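Local coordinates for protein putative alpha KG dependent 2,4-D dioxygenase (Burkholderia xenovorans, PDB 5J92) that binds iron(II) and probably acts as a 2-oxoglutarate-dependent dioxygenase of the TfdA family, at residues H122-Y127 with R133-L138; V262-D265 with M270-G273. All blocks are in the same frame, centred on the assembly; numbering follows the deposited sequence.

In the fold
Both contacts lie near the middle of the chain, about 7 Å apart between centres, and share one iron(II) ion. Contact 1 is partly buried. It joins the loop 122-127, which brings two iron ligands, to strand 132-139. Contact 2 is buried. It joins strand 261-265 to strand 269-273, which brings the third ligand. Strands 132-139 and 261-265 are neighbours in the six-stranded mixed sheet, where Ser135 and Trp264 are probably linked by a backbone hydrogen bond. A probable backbone bond also ties His122 to His271. The chemistry differs: contact 1 rests on a polar bond from a serine to a carboxylate, contact 2 on two aromatic rings.

Contact 1. Residues H122-Y127 with R133-L138; sequences HSDASY and RYSFLL. With FE2 (Fe (II) ion), chain E.
Ser135 reaches from its strand to the carboxylate of Asp124, and this one bond makes the contact. Ser135 OG donates to Asp124 OD2 at a short 2.5 Å. It meets OD2 on the anti side, 16° out of the carboxylate plane. The other oxygen, OD1, binds the iron at 2.5 Å, so the carboxylate is held at both oxygens, by metal on one and hydroxyl on the other. Asp124 CG lies beside the backbone N and anti to the carbonyl carbon (chi1 -76°), which carries the carboxylate toward the strand and the metal. His122 NE2 is the second iron ligand of this loop, also at 2.5 Å. Its ND1 is hydrogen-bonded to the backbone oxygen of Arg120, which fixes the turn of the ring.

The tight part is small. The segments bury 68 Å² between them. Ser135 is buried, whereas Asp124, at the iron, stays partly exposed. Ser135 OG also receives a hydrogen bond from Asn266 ND2, so the hydroxyl is gripped from two residues. Further along, the chains part. Residues 123-126 form a type II turn, closed by Ser126 N to Ser123 O at 3.2 Å.

His122 and Asp124 form the His-X-Asp part of the facial triad of two histidines and one carboxylate, which His271 completes. Ser135 is a second-shell residue, and its bond to OD2, with the iron on OD1, is consistent with a carboxylate held against rotation. With OD2 taken up by the hydroxyl, Asp124 binds the iron through OD1 alone, which probably leaves the ion's other positions to 2-oxoglutarate and dioxygen, as in relatives of this family.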
loop_
_atom_site.group_PDB
_atom_site.type_symbol
_atom_site.label_atom_id
_atom_site.label_comp_id
_atom_site.label_asym_id
_atom_site.label_seq_id
_atom_site.Cartn_x
_atom_site.Cartn_y
_atom_site.Cartn_z
ATOM N N HIS A 122 -1.700 -3.563 -10.813
ATOM C CA HIS A 122 -2.885 -4.160 -11.421
ATOM C C HIS A 122 -2.465 -5.240 -12.418
ATOM O O HIS A 122 -1.294 -5.359 -12.782
ATOM C CB HIS A 122 -3.738 -3.074 -12.090
ATOM C CG HIS A 122 -3.031 -2.382 -13.204
ATOM N ND1 HIS A 122 -1.987 -1.505 -12.987
ATOM C CD2 HIS A 122 -3.188 -2.460 -14.548
ATOM C CE1 HIS A 122 -1.535 -1.064 -14.147
ATOM N NE2 HIS A 122 -2.247 -1.625 -15.110
ATOM N N SER A 123 -3.436 -6.051 -12.830
ATOM C CA SER A 123 -3.290 -7.013 -13.919
ATOM C C SER A 123 -4.256 -6.615 -15.032
ATOM O O SER A 123 -5.437 -6.370 -14.764
ATOM C CB SER A 123 -3.576 -8.442 -13.445
ATOM O OG SER A 123 -3.365 -9.386 -14.491
ATOM N N ASP A 124 -3.748 -6.518 -16.264
ATOM C CA ASP A 124 -4.496 -5.889 -17.358
ATOM C C ASP A 124 -5.848 -6.545 -17.605
ATOM O O ASP A 124 -5.938 -7.761 -17.795
ATOM C CB ASP A 124 -3.678 -5.911 -18.645
ATOM C CG ASP A 124 -2.587 -4.866 -18.630
ATOM O OD1 ASP A 124 -2.602 -4.090 -17.652
ATOM O OD2 ASP A 124 -1.745 -4.821 -19.563
ATOM N N ALA A 125 -6.893 -5.711 -17.657
ATOM C CA ALA A 125 -8.255 -6.122 -18.004
ATOM C C ALA A 125 -8.797 -7.226 -17.095
ATOM O O ALA A 125 -9.725 -7.962 -17.485
ATOM C CB ALA A 125 -8.356 -6.548 -19.476
ATOM N N SER A 126 -8.271 -7.338 -15.873
ATOM C CA SER A 126 -8.855 -8.264 -14.908
ATOM C C SER A 126 -10.287 -7.875 -14.566
ATOM O O SER A 126 -11.023 -8.688 -13.997
ATOM C CB SER A 126 -8.000 -8.326 -13.634
ATOM O OG SER A 126 -8.103 -7.145 -12.847
ATOM N N TYR A 127 -10.686 -6.636 -14.880
ATOM C CA TYR A 127 -12.053 -6.176 -14.689
ATOM C C TYR A 127 -13.006 -6.671 -15.773
ATOM O O TYR A 127 -14.188 -6.324 -15.731
ATOM C CB TYR A 127 -12.100 -4.645 -14.628
ATOM C CG TYR A 127 -11.502 -3.947 -15.830
ATOM C CD1 TYR A 127 -12.268 -3.691 -16.963
ATOM C CD2 TYR A 127 -10.181 -3.513 -15.822
ATOM C CE1 TYR A 127 -11.727 -3.054 -18.063
ATOM C CE2 TYR A 127 -9.629 -2.873 -16.921
ATOM C CZ TYR A 127 -10.414 -2.638 -18.032
ATOM O OH TYR A 127 -9.883 -1.988 -19.123
ATOM N N ARG A 133 -4.094 -11.616 -21.902
ATOM C CA ARG A 133 -3.084 -12.661 -21.790
ATOM C C ARG A 133 -1.720 -11.979 -21.668
ATOM O O ARG A 133 -1.316 -11.597 -20.574
ATOM C CB ARG A 133 -3.143 -13.607 -22.989
ATOM C CG ARG A 133 -2.185 -14.794 -22.899
ATOM C CD ARG A 133 -2.429 -15.779 -24.030
ATOM N NE ARG A 133 -3.696 -16.491 -23.861
ATOM C CZ ARG A 133 -4.273 -17.234 -24.798
ATOM N NH1 ARG A 133 -3.710 -17.366 -25.992
ATOM N NH2 ARG A 133 -5.421 -17.848 -24.538
ATOM N N TYR A 134 -1.032 -11.776 -22.781
ATOM C CA TYR A 134 0.220 -11.036 -22.807
ATOM C C TYR A 134 -0.046 -9.580 -23.159
ATOM O O TYR A 134 -0.854 -9.280 -24.046
ATOM C CB TYR A 134 1.183 -11.623 -23.831
ATOM C CG TYR A 134 1.588 -13.062 -23.588
ATOM C CD1 TYR A 134 2.602 -13.369 -22.693
ATOM C CD2 TYR A 134 0.964 -14.114 -24.266
ATOM C CE1 TYR A 134 2.990 -14.673 -22.468
ATOM C CE2 TYR A 134 1.340 -15.431 -24.042
ATOM C CZ TYR A 134 2.362 -15.701 -23.144
ATOM O OH TYR A 134 2.774 -16.992 -22.901
ATOM N N SER A 135 0.660 -8.681 -22.483
ATOM C CA SER A 135 0.719 -7.281 -22.873
ATOM C C SER A 135 2.108 -6.979 -23.421
ATOM O O SER A 135 3.088 -7.632 -23.054
ATOM C CB SER A 135 0.394 -6.364 -21.687
ATOM O OG SER A 135 -0.956 -6.532 -21.259
ATOM N N PHE A 136 2.186 -5.999 -24.328
ATOM C CA PHE A 136 3.420 -5.643 -25.015
ATOM C C PHE A 136 3.599 -4.134 -24.976
ATOM O O PHE A 136 2.650 -3.381 -25.238
ATOM C CB PHE A 136 3.409 -6.115 -26.477
ATOM C CG PHE A 136 3.083 -7.575 -26.656
ATOM C CD1 PHE A 136 1.768 -8.028 -26.570
ATOM C CD2 PHE A 136 4.091 -8.494 -26.933
ATOM C CE1 PHE A 136 1.463 -9.361 -26.732
ATOM C CE2 PHE A 136 3.794 -9.840 -27.099
ATOM C CZ PHE A 136 2.473 -10.274 -27.012
ATOM N N LEU A 137 4.822 -3.695 -24.666
ATOM C CA LEU A 137 5.173 -2.282 -24.592
ATOM C C LEU A 137 6.491 -2.086 -25.323
ATOM O O LEU A 137 7.497 -2.704 -24.961
ATOM C CB LEU A 137 5.311 -1.809 -23.140
ATOM C CG LEU A 137 4.150 -1.150 -22.394
ATOM C CD1 LEU A 137 4.586 -0.732 -20.986
ATOM C CD2 LEU A 137 3.576 0.032 -23.170
ATOM N N LEU A 138 6.497 -1.224 -26.335
ATOM C CA LEU A 138 7.708 -0.914 -27.090
ATOM C C LEU A 138 8.075 0.542 -26.842
ATOM O O LEU A 138 7.288 1.447 -27.142
ATOM C CB LEU A 138 7.505 -1.190 -28.580
ATOM C CG LEU A 138 8.662 -0.896 -29.535
ATOM C CD1 LEU A 138 9.925 -1.685 -29.189
ATOM C CD2 LEU A 138 8.217 -1.187 -30.941
HETATM FE FE FE2 E . -1.511 -1.902 -17.441
#

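Contact 2. Residues V262-D265 with M270-G273; sequences VMWD and MHRG. With FE2 (Fe (II) ion), chain E.
Trp264 turns the edge of its five-membered ring to one face of the His271 imidazole. The centroids are 4.4 Å apart and the planes meet at 53°, an edge-to-face pair. The His271 side chain starts at CB with CG between the backbone N and the carbonyl carbon (chi1 69°), which aims the ring at both the indole and the metal. CG lies 3.8 Å from Trp264 NE1. ND1 comes closer, 3.3 Å from Trp264 NE1, but both are donors and no hydrogen bond forms. NE1 has a weak one to Asn266 OD1 instead.

The two strands belong to different sheets of the double-stranded beta-helix, the cupin-type core of this family, and His271 is the distal histidine of its facial triad. Further out, CE1 is 3.5 Å from Trp264 NE1, while CD2 is 3.8 Å from Trp264 CZ2. At the tip, NE2 binds the iron at 2.4 Å and also touches Trp264 CZ2 at 3.5 Å. The iron lies nearer to CE1 than to CD2, so the metal bond is skewed from the bisector of the ring. Phe151 of strand 149-153 touches both Trp264 and His271.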
loop_
_atom_site.group_PDB
_atom_site.type_symbol
_atom_site.label_atom_id
_atom_site.label_comp_id
_atom_site.label_asym_id
_atom_site.label_seq_id
_atom_site.Cartn_x
_atom_site.Cartn_y
_atom_site.Cartn_z
ATOM N N VAL A 262 9.019 -5.126 -24.343
ATOM C CA VAL A 262 8.770 -5.874 -23.117
ATOM C C VAL A 262 7.399 -6.521 -23.238
ATOM O O VAL A 262 6.391 -5.838 -23.476
ATOM C CB VAL A 262 8.862 -4.995 -21.861
ATOM C CG1 VAL A 262 8.511 -5.822 -20.612
ATOM C CG2 VAL A 262 10.259 -4.405 -21.733
ATOM N N MET A 263 7.383 -7.841 -23.097
ATOM C CA MET A 263 6.190 -8.668 -23.175
ATOM C C MET A 263 5.997 -9.324 -21.821
ATOM O O MET A 263 6.949 -9.904 -21.278
ATOM C CB MET A 263 6.357 -9.700 -24.297
ATOM C CG MET A 263 5.551 -10.965 -24.202
ATOM S SD MET A 263 6.131 -12.081 -25.499
ATOM C CE MET A 263 4.906 -13.382 -25.395
ATOM N N TRP A 264 4.802 -9.164 -21.226
ATOM C CA TRP A 264 4.567 -9.739 -19.908
ATOM C C TRP A 264 3.234 -10.473 -19.853
ATOM O O TRP A 264 2.263 -10.111 -20.527
ATOM C CB TRP A 264 4.668 -8.682 -18.776
ATOM C CG TRP A 264 3.540 -7.665 -18.680
ATOM C CD1 TRP A 264 2.372 -7.781 -17.970
ATOM C CD2 TRP A 264 3.508 -6.377 -19.290
ATOM N NE1 TRP A 264 1.601 -6.641 -18.122
ATOM C CE2 TRP A 264 2.283 -5.762 -18.924
ATOM C CE3 TRP A 264 4.390 -5.679 -20.122
ATOM C CZ2 TRP A 264 1.935 -4.492 -19.351
ATOM C CZ3 TRP A 264 4.028 -4.409 -20.550
ATOM C CH2 TRP A 264 2.815 -3.832 -20.168
ATOM N N ASP A 265 3.228 -11.538 -19.054
ATOM C CA ASP A 265 2.092 -12.453 -18.922
ATOM C C ASP A 265 1.245 -11.988 -17.740
ATOM O O ASP A 265 1.615 -12.170 -16.580
ATOM C CB ASP A 265 2.608 -13.882 -18.763
ATOM C CG ASP A 265 1.500 -14.939 -18.840
ATOM O OD1 ASP A 265 0.307 -14.580 -18.720
ATOM O OD2 ASP A 265 1.839 -16.132 -19.042
ATOM N N MET A 270 1.290 -8.821 -11.455
ATOM C CA MET A 270 0.778 -7.471 -11.417
ATOM C C MET A 270 1.903 -6.588 -11.928
ATOM O O MET A 270 3.082 -6.979 -11.910
ATOM C CB MET A 270 0.359 -7.050 -10.001
ATOM C CG MET A 270 -1.030 -7.540 -9.576
ATOM S SD MET A 270 -1.644 -6.699 -8.112
ATOM C CE MET A 270 -0.295 -6.944 -6.974
ATOM N N HIS A 271 1.541 -5.412 -12.415
ATOM C CA HIS A 271 2.567 -4.467 -12.830
ATOM C C HIS A 271 2.071 -3.060 -12.538
ATOM O O HIS A 271 0.884 -2.833 -12.296
ATOM C CB HIS A 271 2.904 -4.612 -14.311
ATOM C CG HIS A 271 1.797 -4.163 -15.204
ATOM N ND1 HIS A 271 0.686 -4.940 -15.460
ATOM C CD2 HIS A 271 1.604 -2.998 -15.864
ATOM C CE1 HIS A 271 -0.137 -4.276 -16.247
ATOM N NE2 HIS A 271 0.401 -3.099 -16.513
ATOM N N ARG A 272 2.995 -2.109 -12.588
ATOM C CA ARG A 272 2.626 -0.716 -12.401
ATOM C C ARG A 272 3.696 0.141 -13.043
ATOM O O ARG A 272 4.852 -0.274 -13.139
ATOM C CB ARG A 272 2.477 -0.351 -10.916
ATOM C CG ARG A 272 3.809 -0.316 -10.155
ATOM C CD ARG A 272 3.648 0.082 -8.683
ATOM N NE ARG A 272 4.957 0.157 -8.020
ATOM C CZ ARG A 272 5.168 0.727 -6.837
ATOM N NH1 ARG A 272 4.155 1.263 -6.188
ATOM N NH2 ARG A 272 6.398 0.779 -6.311
ATOM N N GLY A 273 3.298 1.340 -13.468
ATOM C CA GLY A 273 4.245 2.330 -13.936
ATOM C C GLY A 273 4.674 3.245 -12.805
ATOM O O GLY A 273 3.954 3.437 -11.832
HETATM FE FE FE2 E . -1.511 -1.902 -17.441
#